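Local coordinates for glutathione s-transferase S2 (Nilaparvata lugens, PDB 5H5L), which probably conjugates glutathione to electrophilic substrates as a sigma-class glutathione transferase, and acts as a glutathione-requiring prostaglandin D synthase, at residues P17-L25 and I67-L77; L149-L160 and I177-L187. All blocks are in the same frame, centred on the assembly; numbering follows the deposited sequence.

Contact 1: residues P17-L25 and I67-L77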
loop_
_atom_site.group_PDB
_atom_site.type_symbol
_atom_site.label_atom_id
_atom_site.label_comp_id
_atom_site.label_asym_id
_atom_site.label_seq_id
_atom_site.Cartn_x
_atom_site.Cartn_y
_atom_site.Cartn_z
ATOM N N PRO B 17 5.967 -10.367 -8.810
ATOM C CA PRO B 17 6.414 -9.024 -9.162
ATOM C C PRO B 17 7.863 -8.784 -8.816
ATOM O O PRO B 17 8.576 -8.133 -9.588
ATOM C CB PRO B 17 5.457 -8.117 -8.379
ATOM C CG PRO B 17 4.687 -8.958 -7.525
ATOM C CD PRO B 17 4.736 -10.343 -8.004
ATOM N N ILE B 18 8.345 -9.330 -7.697
ATOM C CA ILE B 18 9.745 -9.118 -7.352
ATOM C C ILE B 18 10.651 -9.938 -8.267
ATOM O O ILE B 18 11.680 -9.449 -8.751
ATOM C CB ILE B 18 9.968 -9.455 -5.867
ATOM C CG1 ILE B 18 9.137 -8.525 -4.970
ATOM C CG2 ILE B 18 11.440 -9.308 -5.513
ATOM C CD1 ILE B 18 8.955 -9.009 -3.572
ATOM N N ARG B 19 10.269 -11.187 -8.548
ATOM C CA ARG B 19 11.048 -11.985 -9.497
ATOM C C ARG B 19 11.117 -11.312 -10.863
ATOM O O ARG B 19 12.187 -11.262 -11.491
ATOM C CB ARG B 19 10.448 -13.392 -9.618
ATOM C CG ARG B 19 10.469 -14.232 -8.335
ATOM C CD ARG B 19 9.563 -15.461 -8.451
ATOM N NE ARG B 19 9.478 -16.272 -7.237
ATOM C CZ ARG B 19 8.358 -16.781 -6.746
ATOM N NH1 ARG B 19 7.189 -16.561 -7.341
ATOM N NH2 ARG B 19 8.392 -17.502 -5.634
ATOM N N TRP B 20 9.987 -10.785 -11.352
ATOM C CA TRP B 20 10.020 -10.114 -12.646
ATOM C C TRP B 20 10.899 -8.882 -12.604
ATOM O O TRP B 20 11.630 -8.612 -13.557
ATOM C CB TRP B 20 8.616 -9.709 -13.125
ATOM C CG TRP B 20 7.741 -10.856 -13.563
ATOM C CD1 TRP B 20 7.913 -12.171 -13.266
ATOM C CD2 TRP B 20 6.550 -10.783 -14.377
ATOM N NE1 TRP B 20 6.907 -12.924 -13.834
ATOM C CE2 TRP B 20 6.060 -12.091 -14.515
ATOM C CE3 TRP B 20 5.850 -9.736 -14.980
ATOM C CZ2 TRP B 20 4.921 -12.386 -15.225
ATOM C CZ3 TRP B 20 4.709 -10.033 -15.695
ATOM C CH2 TRP B 20 4.269 -11.349 -15.826
ATOM N N MET B 21 10.817 -8.090 -11.530
ATOM C CA MET B 21 11.648 -6.886 -11.450
ATOM C C MET B 21 13.131 -7.243 -11.398
ATOM O O MET B 21 13.967 -6.583 -12.032
ATOM C CB MET B 21 11.254 -6.055 -10.227
ATOM C CG MET B 21 9.935 -5.281 -10.374
ATOM S SD MET B 21 9.875 -4.243 -11.823
ATOM C CE MET B 21 11.235 -3.178 -11.561
ATOM N N LEU B 22 13.474 -8.272 -10.654
ATOM C CA LEU B 22 14.881 -8.669 -10.584
ATOM C C LEU B 22 15.347 -9.212 -11.932
ATOM O O LEU B 22 16.471 -8.930 -12.365
ATOM C CB LEU B 22 15.071 -9.703 -9.483
ATOM C CG LEU B 22 14.924 -9.191 -8.040
ATOM C CD1 LEU B 22 14.855 -10.346 -7.127
ATOM C CD2 LEU B 22 16.110 -8.330 -7.684
ATOM N N SER B 23 14.454 -9.909 -12.640
ATOM C CA SER B 23 14.769 -10.384 -13.991
ATOM C C SER B 23 14.941 -9.216 -14.934
ATOM O O SER B 23 15.944 -9.122 -15.650
ATOM C CB SER B 23 13.671 -11.315 -14.478
ATOM O OG SER B 23 13.650 -12.470 -13.680
ATOM N N TYR B 24 14.004 -8.267 -14.903
ATOM C CA TYR B 24 14.179 -7.075 -15.716
ATOM C C TYR B 24 15.487 -6.375 -15.395
ATOM O O TYR B 24 16.122 -5.796 -16.279
ATOM C CB TYR B 24 13.033 -6.105 -15.515
ATOM C CG TYR B 24 13.077 -4.936 -16.454
ATOM C CD1 TYR B 24 12.450 -4.988 -17.688
ATOM C CD2 TYR B 24 13.696 -3.775 -16.106
ATOM C CE1 TYR B 24 12.451 -3.894 -18.539
ATOM C CE2 TYR B 24 13.698 -2.679 -16.949
ATOM C CZ TYR B 24 13.085 -2.753 -18.175
ATOM O OH TYR B 24 13.092 -1.650 -19.009
ATOM N N LEU B 25 15.868 -6.348 -14.119
ATOM C CA LEU B 25 17.120 -5.697 -13.720
ATOM C C LEU B 25 18.350 -6.457 -14.207
ATOM O O LEU B 25 19.451 -5.892 -14.225
ATOM C CB LEU B 25 17.204 -5.595 -12.197
ATOM C CG LEU B 25 16.706 -4.344 -11.496
ATOM C CD1 LEU B 25 16.873 -4.553 -9.989
ATOM C CD2 LEU B 25 17.500 -3.111 -11.943
ATOM N N ILE B 67 9.107 -3.046 -2.233
ATOM C CA ILE B 67 10.273 -3.640 -2.894
ATOM C C ILE B 67 10.198 -3.426 -4.398
ATOM O O ILE B 67 11.191 -3.061 -5.037
ATOM C CB ILE B 67 10.354 -5.134 -2.547
ATOM C CG1 ILE B 67 10.618 -5.322 -1.051
ATOM C CG2 ILE B 67 11.406 -5.837 -3.440
ATOM C CD1 ILE B 67 10.422 -6.731 -0.536
ATOM N N ALA B 68 9.016 -3.623 -4.987
ATOM C CA ALA B 68 8.862 -3.404 -6.427
ATOM C C ALA B 68 9.240 -1.980 -6.828
ATOM O O ALA B 68 9.910 -1.769 -7.855
ATOM C CB ALA B 68 7.427 -3.726 -6.831
ATOM N N ARG B 69 8.825 -0.985 -6.022
ATOM C CA ARG B 69 9.139 0.412 -6.302
ATOM C C ARG B 69 10.644 0.646 -6.217
ATOM O O ARG B 69 11.223 1.350 -7.047
ATOM C CB ARG B 69 8.390 1.329 -5.316
ATOM C CG ARG B 69 8.568 2.855 -5.588
ATOM C CD ARG B 69 7.874 3.764 -4.502
ATOM N NE ARG B 69 6.427 3.507 -4.484
ATOM C CZ ARG B 69 5.800 2.799 -3.560
ATOM N NH1 ARG B 69 6.468 2.283 -2.523
ATOM N NH2 ARG B 69 4.496 2.585 -3.673
ATOM N N TYR B 70 11.273 0.082 -5.185
ATOM C CA TYR B 70 12.715 0.178 -5.010
ATOM C C TYR B 70 13.454 -0.388 -6.222
ATOM O O TYR B 70 14.277 0.300 -6.840
ATOM C CB TYR B 70 13.105 -0.579 -3.732
ATOM C CG TYR B 70 14.593 -0.792 -3.529
ATOM C CD1 TYR B 70 15.416 0.267 -3.158
ATOM C CD2 TYR B 70 15.178 -2.048 -3.681
ATOM C CE1 TYR B 70 16.766 0.090 -2.942
ATOM C CE2 TYR B 70 16.545 -2.224 -3.470
ATOM C CZ TYR B 70 17.321 -1.146 -3.091
ATOM O OH TYR B 70 18.656 -1.247 -2.845
ATOM N N LEU B 71 13.137 -1.627 -6.604
ATOM C CA LEU B 71 13.722 -2.190 -7.826
ATOM C C LEU B 71 13.337 -1.396 -9.068
ATOM O O LEU B 71 14.157 -1.216 -9.979
ATOM C CB LEU B 71 13.314 -3.630 -7.969
ATOM C CG LEU B 71 13.707 -4.459 -6.758
ATOM C CD1 LEU B 71 13.142 -5.828 -6.884
ATOM C CD2 LEU B 71 15.211 -4.527 -6.632
ATOM N N GLY B 72 12.142 -0.827 -9.089
ATOM C CA GLY B 72 11.765 0.018 -10.210
ATOM C C GLY B 72 12.674 1.216 -10.340
ATOM O O GLY B 72 13.057 1.593 -11.454
ATOM N N LYS B 73 13.006 1.852 -9.209
ATOM C CA LYS B 73 13.970 2.948 -9.239
ATOM C C LYS B 73 15.301 2.455 -9.776
ATOM O O LYS B 73 15.921 3.108 -10.610
ATOM C CB LYS B 73 14.221 3.539 -7.849
ATOM C CG LYS B 73 13.105 4.344 -7.223
ATOM C CD LYS B 73 13.017 5.701 -7.846
ATOM C CE LYS B 73 11.804 6.460 -7.289
ATOM N NZ LYS B 73 11.583 7.752 -8.022
ATOM N N LYS B 74 15.766 1.308 -9.279
ATOM C CA LYS B 74 17.032 0.772 -9.753
ATOM C C LYS B 74 16.977 0.466 -11.236
ATOM O O LYS B 74 18.001 0.569 -11.919
ATOM C CB LYS B 74 17.417 -0.492 -8.982
ATOM C CG LYS B 74 17.705 -0.243 -7.494
ATOM C CD LYS B 74 18.712 -1.158 -6.873
ATOM C CE LYS B 74 20.001 -0.389 -6.601
ATOM N NZ LYS B 74 19.946 0.415 -5.342
ATOM N N ALA B 75 15.797 0.121 -11.753
ATOM C CA ALA B 75 15.632 -0.312 -13.143
ATOM C C ALA B 75 15.384 0.836 -14.098
ATOM O O ALA B 75 15.285 0.604 -15.303
ATOM C CB ALA B 75 14.487 -1.309 -13.260
ATOM N N GLY B 76 15.262 2.056 -13.601
ATOM C CA GLY B 76 14.808 3.150 -14.441
ATOM C C GLY B 76 13.361 3.065 -14.876
ATOM O O GLY B 76 13.009 3.588 -15.945
ATOM N N LEU B 77 12.517 2.401 -14.095
ATOM C CA LEU B 77 11.094 2.265 -14.385
ATOM C C LEU B 77 10.222 2.969 -13.354
ATOM O O LEU B 77 9.159 2.464 -12.976
ATOM C CB LEU B 77 10.724 0.794 -14.453
ATOM C CG LEU B 77 11.401 -0.036 -15.541
ATOM C CD1 LEU B 77 10.802 -1.405 -15.467
ATOM C CD2 LEU B 77 11.222 0.555 -16.945
#
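G72 O takes the backbone N-H of L77 at 2.8 Å (N to O) and, weakly, that of A75, so one carbonyl ties together three residues that M21 touches across the contact. The first of these bonds belongs to a Schellman motif, in which G76, at positive phi, turns the chain and brings L77 back against helix 17-25. M21 enters as a knob among A68, L71, G72 and A75. Its chain bends at chi2 (-54°) and chi3 (-59°), which lays CE on the backbone of G72, 3.5 Å from CA. L71 answers from the other helix and sits among I18, M21, L22 and L25; its CD2 meets L25 CD1 at 3.7 Å, the two side chains crossing at about a right angle. The other branch of L25, CD2, lies 3.6 Å from A75 CA. Towards the C-terminal end, L77 CD1 lies over a face of the Y24 ring, a CH-pi contact 3.8 Å from the centroid and 23° off the normal, while A75 CB comes to the ring edge. Near the other end, I18 CG1 packs on I67 CG2 at 3.8 Å. Reciprocal knobs are consistent with helix axes 9.5 Å apart and running nearly parallel. This is the helix pair of the thioredoxin-like glutathione transferase domain: L22 and K74 reach Y4 on strand 4-9, P17 and W20 pack on helix 151-164, and R69 forms salt bridges with D89 of helix 82-106 and with D89 of the second subunit.

Contact 2: residues L149-L160 and I177-L187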
loop_
_atom_site.group_PDB
_atom_site.type_symbol
_atom_site.label_atom_id
_atom_site.label_comp_id
_atom_site.label_asym_id
_atom_site.label_seq_id
_atom_site.Cartn_x
_atom_site.Cartn_y
_atom_site.Cartn_z
ATOM N N LEU B 149 6.416 2.791 -19.632
ATOM C CA LEU B 149 6.559 1.592 -18.814
ATOM C C LEU B 149 7.036 1.942 -17.402
ATOM O O LEU B 149 7.983 2.714 -17.225
ATOM C CB LEU B 149 7.550 0.630 -19.457
ATOM C CG LEU B 149 7.695 -0.723 -18.739
ATOM C CD1 LEU B 149 6.480 -1.597 -18.990
ATOM C CD2 LEU B 149 8.925 -1.444 -19.168
ATOM N N SER B 150 6.384 1.368 -16.400
ATOM C CA SER B 150 6.789 1.563 -15.021
ATOM C C SER B 150 6.839 0.235 -14.279
ATOM O O SER B 150 6.353 -0.792 -14.760
ATOM C CB SER B 150 5.844 2.535 -14.302
ATOM O OG SER B 150 4.567 1.968 -14.029
ATOM N N TRP B 151 7.440 0.267 -13.065
ATOM C CA TRP B 151 7.369 -0.889 -12.175
ATOM C C TRP B 151 5.923 -1.216 -11.865
ATOM O O TRP B 151 5.579 -2.374 -11.622
ATOM C CB TRP B 151 8.162 -0.622 -10.864
ATOM C CG TRP B 151 7.535 0.434 -9.999
ATOM C CD1 TRP B 151 7.805 1.783 -10.021
ATOM C CD2 TRP B 151 6.537 0.244 -8.999
ATOM N NE1 TRP B 151 7.046 2.430 -9.096
ATOM C CE2 TRP B 151 6.256 1.508 -8.457
ATOM C CE3 TRP B 151 5.842 -0.875 -8.512
ATOM C CZ2 TRP B 151 5.326 1.692 -7.461
ATOM C CZ3 TRP B 151 4.912 -0.696 -7.525
ATOM C CH2 TRP B 151 4.643 0.576 -7.009
ATOM N N GLY B 152 5.058 -0.210 -11.897
ATOM C CA GLY B 152 3.655 -0.459 -11.696
ATOM C C GLY B 152 3.063 -1.411 -12.730
ATOM O O GLY B 152 2.275 -2.301 -12.391
ATOM N N ASP B 153 3.408 -1.216 -14.002
ATOM C CA ASP B 153 2.934 -2.140 -15.042
ATOM C C ASP B 153 3.362 -3.572 -14.743
ATOM O O ASP B 153 2.589 -4.525 -14.901
ATOM C CB ASP B 153 3.479 -1.708 -16.413
ATOM C CG ASP B 153 3.054 -0.307 -16.804
ATOM O OD1 ASP B 153 1.837 -0.023 -16.763
ATOM O OD2 ASP B 153 3.943 0.528 -17.109
ATOM N N ILE B 154 4.599 -3.744 -14.309
ATOM C CA ILE B 154 5.117 -5.068 -14.041
ATOM C C ILE B 154 4.439 -5.687 -12.835
ATOM O O ILE B 154 4.084 -6.860 -12.855
ATOM C CB ILE B 154 6.640 -4.948 -13.911
ATOM C CG1 ILE B 154 7.193 -4.619 -15.316
ATOM C CG2 ILE B 154 7.252 -6.230 -13.398
ATOM C CD1 ILE B 154 8.648 -4.239 -15.346
ATOM N N TYR B 155 4.216 -4.904 -11.786
ATOM C CA TYR B 155 3.504 -5.411 -10.624
ATOM C C TYR B 155 2.084 -5.819 -11.002
ATOM O O TYR B 155 1.620 -6.906 -10.655
ATOM C CB TYR B 155 3.521 -4.317 -9.552
ATOM C CG TYR B 155 3.020 -4.704 -8.190
ATOM C CD1 TYR B 155 3.910 -5.103 -7.196
ATOM C CD2 TYR B 155 1.668 -4.608 -7.867
ATOM C CE1 TYR B 155 3.469 -5.417 -5.920
ATOM C CE2 TYR B 155 1.223 -4.933 -6.603
ATOM C CZ TYR B 155 2.144 -5.337 -5.633
ATOM O OH TYR B 155 1.697 -5.662 -4.381
ATOM N N PHE B 156 1.395 -4.950 -11.735
ATOM C CA PHE B 156 -0.002 -5.161 -12.128
ATOM C C PHE B 156 -0.159 -6.447 -12.951
ATOM O O PHE B 156 -0.967 -7.331 -12.615
ATOM C CB PHE B 156 -0.418 -3.899 -12.890
ATOM C CG PHE B 156 -1.826 -3.873 -13.431
ATOM C CD1 PHE B 156 -2.926 -3.906 -12.598
ATOM C CD2 PHE B 156 -2.035 -3.672 -14.780
ATOM C CE1 PHE B 156 -4.231 -3.816 -13.139
ATOM C CE2 PHE B 156 -3.307 -3.569 -15.290
ATOM C CZ PHE B 156 -4.389 -3.642 -14.482
ATOM N N ILE B 157 0.637 -6.585 -14.003
ATOM C CA ILE B 157 0.526 -7.729 -14.926
ATOM C C ILE B 157 0.961 -9.029 -14.270
ATOM O O ILE B 157 0.330 -10.076 -14.459
ATOM C CB ILE B 157 1.335 -7.448 -16.214
ATOM C CG1 ILE B 157 0.775 -6.269 -16.981
ATOM C CG2 ILE B 157 1.288 -8.653 -17.147
ATOM C CD1 ILE B 157 -0.727 -6.358 -17.207
ATOM N N SER B 158 2.025 -8.999 -13.459
ATOM C CA SER B 158 2.453 -10.240 -12.824
ATOM C C SER B 158 1.369 -10.776 -11.910
ATOM O O SER B 158 1.135 -11.988 -11.865
ATOM C CB SER B 158 3.766 -10.029 -12.059
ATOM O OG SER B 158 3.540 -9.205 -10.934
ATOM N N ILE B 159 0.660 -9.885 -11.195
ATOM C CA ILE B 159 -0.391 -10.336 -10.300
ATOM C C ILE B 159 -1.660 -10.692 -11.078
ATOM O O ILE B 159 -2.337 -11.667 -10.746
ATOM C CB ILE B 159 -0.625 -9.271 -9.207
ATOM C CG1 ILE B 159 0.612 -9.257 -8.277
ATOM C CG2 ILE B 159 -1.878 -9.540 -8.421
ATOM C CD1 ILE B 159 0.623 -8.192 -7.235
ATOM N N LEU B 160 -2.002 -9.944 -12.130
ATOM C CA LEU B 160 -3.167 -10.321 -12.943
ATOM C C LEU B 160 -2.989 -11.702 -13.575
ATOM O O LEU B 160 -3.952 -12.468 -13.703
ATOM C CB LEU B 160 -3.421 -9.288 -14.034
ATOM C CG LEU B 160 -4.020 -7.962 -13.601
ATOM C CD1 LEU B 160 -4.333 -7.133 -14.803
ATOM C CD2 LEU B 160 -5.273 -8.135 -12.758
ATOM N N ILE B 177 -6.163 -3.450 -20.914
ATOM C CA ILE B 177 -5.453 -4.294 -19.950
ATOM C C ILE B 177 -4.740 -5.428 -20.668
ATOM O O ILE B 177 -3.555 -5.680 -20.441
ATOM C CB ILE B 177 -6.419 -4.820 -18.874
ATOM C CG1 ILE B 177 -7.017 -3.662 -18.097
ATOM C CG2 ILE B 177 -5.710 -5.775 -17.947
ATOM C CD1 ILE B 177 -8.082 -4.141 -17.047
ATOM N N LYS B 178 -5.447 -6.126 -21.561
ATOM C CA LYS B 178 -4.846 -7.268 -22.249
ATOM C C LYS B 178 -3.671 -6.841 -23.132
ATOM O O LYS B 178 -2.680 -7.574 -23.252
ATOM C CB LYS B 178 -5.914 -7.987 -23.074
ATOM C CG LYS B 178 -5.396 -9.133 -23.921
ATOM C CD LYS B 178 -4.929 -10.286 -23.060
ATOM C CE LYS B 178 -4.403 -11.427 -23.925
ATOM N NZ LYS B 178 -3.733 -12.469 -23.108
ATOM N N ALA B 179 -3.780 -5.671 -23.769
ATOM C CA ALA B 179 -2.678 -5.102 -24.551
ATOM C C ALA B 179 -1.446 -4.782 -23.685
ATOM O O ALA B 179 -0.304 -4.977 -24.115
ATOM C CB ALA B 179 -3.152 -3.832 -25.220
ATOM N N LEU B 180 -1.652 -4.214 -22.491
ATOM C CA LEU B 180 -0.513 -4.018 -21.583
ATOM C C LEU B 180 0.058 -5.358 -21.140
ATOM O O LEU B 180 1.278 -5.528 -21.040
ATOM C CB LEU B 180 -0.972 -3.200 -20.391
ATOM C CG LEU B 180 0.041 -2.866 -19.298
ATOM C CD1 LEU B 180 1.227 -2.072 -19.861
ATOM C CD2 LEU B 180 -0.685 -2.148 -18.198
ATOM N N ASN B 181 -0.819 -6.327 -20.885
ATOM C CA ASN B 181 -0.365 -7.651 -20.491
ATOM C C ASN B 181 0.574 -8.234 -21.522
ATOM O O ASN B 181 1.633 -8.779 -21.177
ATOM C CB ASN B 181 -1.540 -8.600 -20.305
ATOM C CG ASN B 181 -1.080 -10.033 -20.143
ATOM O OD1 ASN B 181 -0.900 -10.515 -19.020
ATOM N ND2 ASN B 181 -0.817 -10.709 -21.266
ATOM N N ASP B 182 0.175 -8.181 -22.798
ATOM C CA ASP B 182 0.988 -8.806 -23.840
ATOM C C ASP B 182 2.317 -8.091 -23.987
ATOM O O ASP B 182 3.345 -8.723 -24.239
ATOM C CB ASP B 182 0.236 -8.805 -25.171
ATOM C CG ASP B 182 -1.059 -9.598 -25.105
ATOM O OD1 ASP B 182 -1.210 -10.455 -24.194
ATOM O OD2 ASP B 182 -1.933 -9.365 -25.963
ATOM N N LYS B 183 2.313 -6.780 -23.799
ATOM C CA LYS B 183 3.534 -5.984 -23.893
ATOM C C LYS B 183 4.515 -6.329 -22.773
ATOM O O LYS B 183 5.718 -6.457 -23.007
ATOM C CB LYS B 183 3.130 -4.515 -23.866
ATOM C CG LYS B 183 4.203 -3.509 -23.827
ATOM C CD LYS B 183 3.730 -2.203 -24.471
ATOM C CE LYS B 183 2.404 -1.678 -23.924
ATOM N NZ LYS B 183 1.852 -0.547 -24.755
ATOM N N VAL B 184 4.025 -6.521 -21.556
ATOM C CA VAL B 184 4.936 -6.739 -20.440
ATOM C C VAL B 184 5.527 -8.130 -20.518
ATOM O O VAL B 184 6.737 -8.315 -20.363
ATOM C CB VAL B 184 4.226 -6.501 -19.094
ATOM C CG1 VAL B 184 5.059 -7.079 -17.968
ATOM C CG2 VAL B 184 4.001 -4.991 -18.876
ATOM N N VAL B 185 4.696 -9.133 -20.774
ATOM C CA VAL B 185 5.226 -10.491 -20.765
ATOM C C VAL B 185 6.163 -10.769 -21.923
ATOM O O VAL B 185 6.803 -11.836 -21.931
ATOM C CB VAL B 185 4.136 -11.573 -20.772
ATOM C CG1 VAL B 185 3.214 -11.364 -19.621
ATOM C CG2 VAL B 185 3.371 -11.584 -22.126
ATOM N N ASN B 186 6.287 -9.832 -22.874
ATOM C CA ASN B 186 7.223 -9.958 -23.981
ATOM C C ASN B 186 8.450 -9.082 -23.834
ATOM O O ASN B 186 9.329 -9.122 -24.700
ATOM C CB ASN B 186 6.519 -9.654 -25.308
ATOM C CG ASN B 186 5.749 -10.865 -25.821
ATOM O OD1 ASN B 186 6.346 -11.883 -26.184
ATOM N ND2 ASN B 186 4.415 -10.780 -25.802
ATOM N N LEU B 187 8.553 -8.310 -22.762
ATOM C CA LEU B 187 9.838 -7.726 -22.416
ATOM C C LEU B 187 10.855 -8.859 -22.329
ATOM O O LEU B 187 10.568 -9.891 -21.703
ATOM C CB LEU B 187 9.745 -6.949 -21.096
ATOM C CG LEU B 187 8.807 -5.737 -21.204
ATOM C CD1 LEU B 187 8.438 -5.077 -19.821
ATOM C CD2 LEU B 187 9.415 -4.703 -22.140
#
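I157 points from helix 151-160 into a hole formed by L180, N181, V184 and V185, and its branches divide the space between them. With CG1 anti to the carbonyl carbon (chi1 -64°) and CD1 folded back by chi2, CD1 rests 3.5 Å from N181 CA, whereas CG2 faces N181 OD1 and V185 CG1. V184 crosses I157 at a slant, its CG2 reaching I157 CG1 at 4.0 Å, and CG1 of the same valine meets I154.

L180 lies across D153 at about a right angle: its CD2 is 3.6 Å from D153 OD1 and also approaches the edge of the F156 ring, 4.0 Å from CD2 of that ring. A face of F156 is occupied from within its own helix by L160 CD1, which also meets I177 CG2 at 3.7 Å, again nearly perpendicularly. At the other end L149 and L187 reach toward each other tip to tip, CD2 to CD1 at 3.7 Å. The helix segments cross at -102°, with axes 9.7 Å apart at closest approach, and I157 fills the middle of the crossing, its CA nearest that of N181.

D153 is fixed by polar bonds on its own side. S150 N gives to D153 OD2 at 2.7 Å, on the anti side and 25° out of the carboxylate plane, while D153 N returns a weak bond to S150 OG; this capping box, a recognised feature of glutathione transferases, starts the helix. L144 N supplies D153 OD1.

Chemically, then, the interface joins its two segments through van der Waals packing, mostly between apolar side chains, with D153 OD1 and N181 OD1 also lying against methyl groups; the buried carboxylate of D153 spends its bonds on the capping box and on L144 N, and backbone N-H donors at both oxygens would probably favour its ionised form.

Contact 1 closes before contact 2 opens along the chain; the first lies in the thioredoxin-like N-terminal domain, the second in the helical C-terminal domain. Their centres are 13 Å apart, yet they touch directly. The turn after helix 64-75 and helix 15-25 both pack on helix 151-164 at the domain interface, joining a nearly parallel helix pair to a crossed one. From the turn, L77 O is 2.8 Å from W151 N, a probable hydrogen bond, and L77 CD1 packs on I154 CD1 at 3.6 Å; from helix 15-25, P17 meets S158. Glutathione lies nearer contact 1, about 7 Å from the I18 side chain, while Y155 OH of helix 151-164 bonds to S64 and R99 of the glutathione pocket.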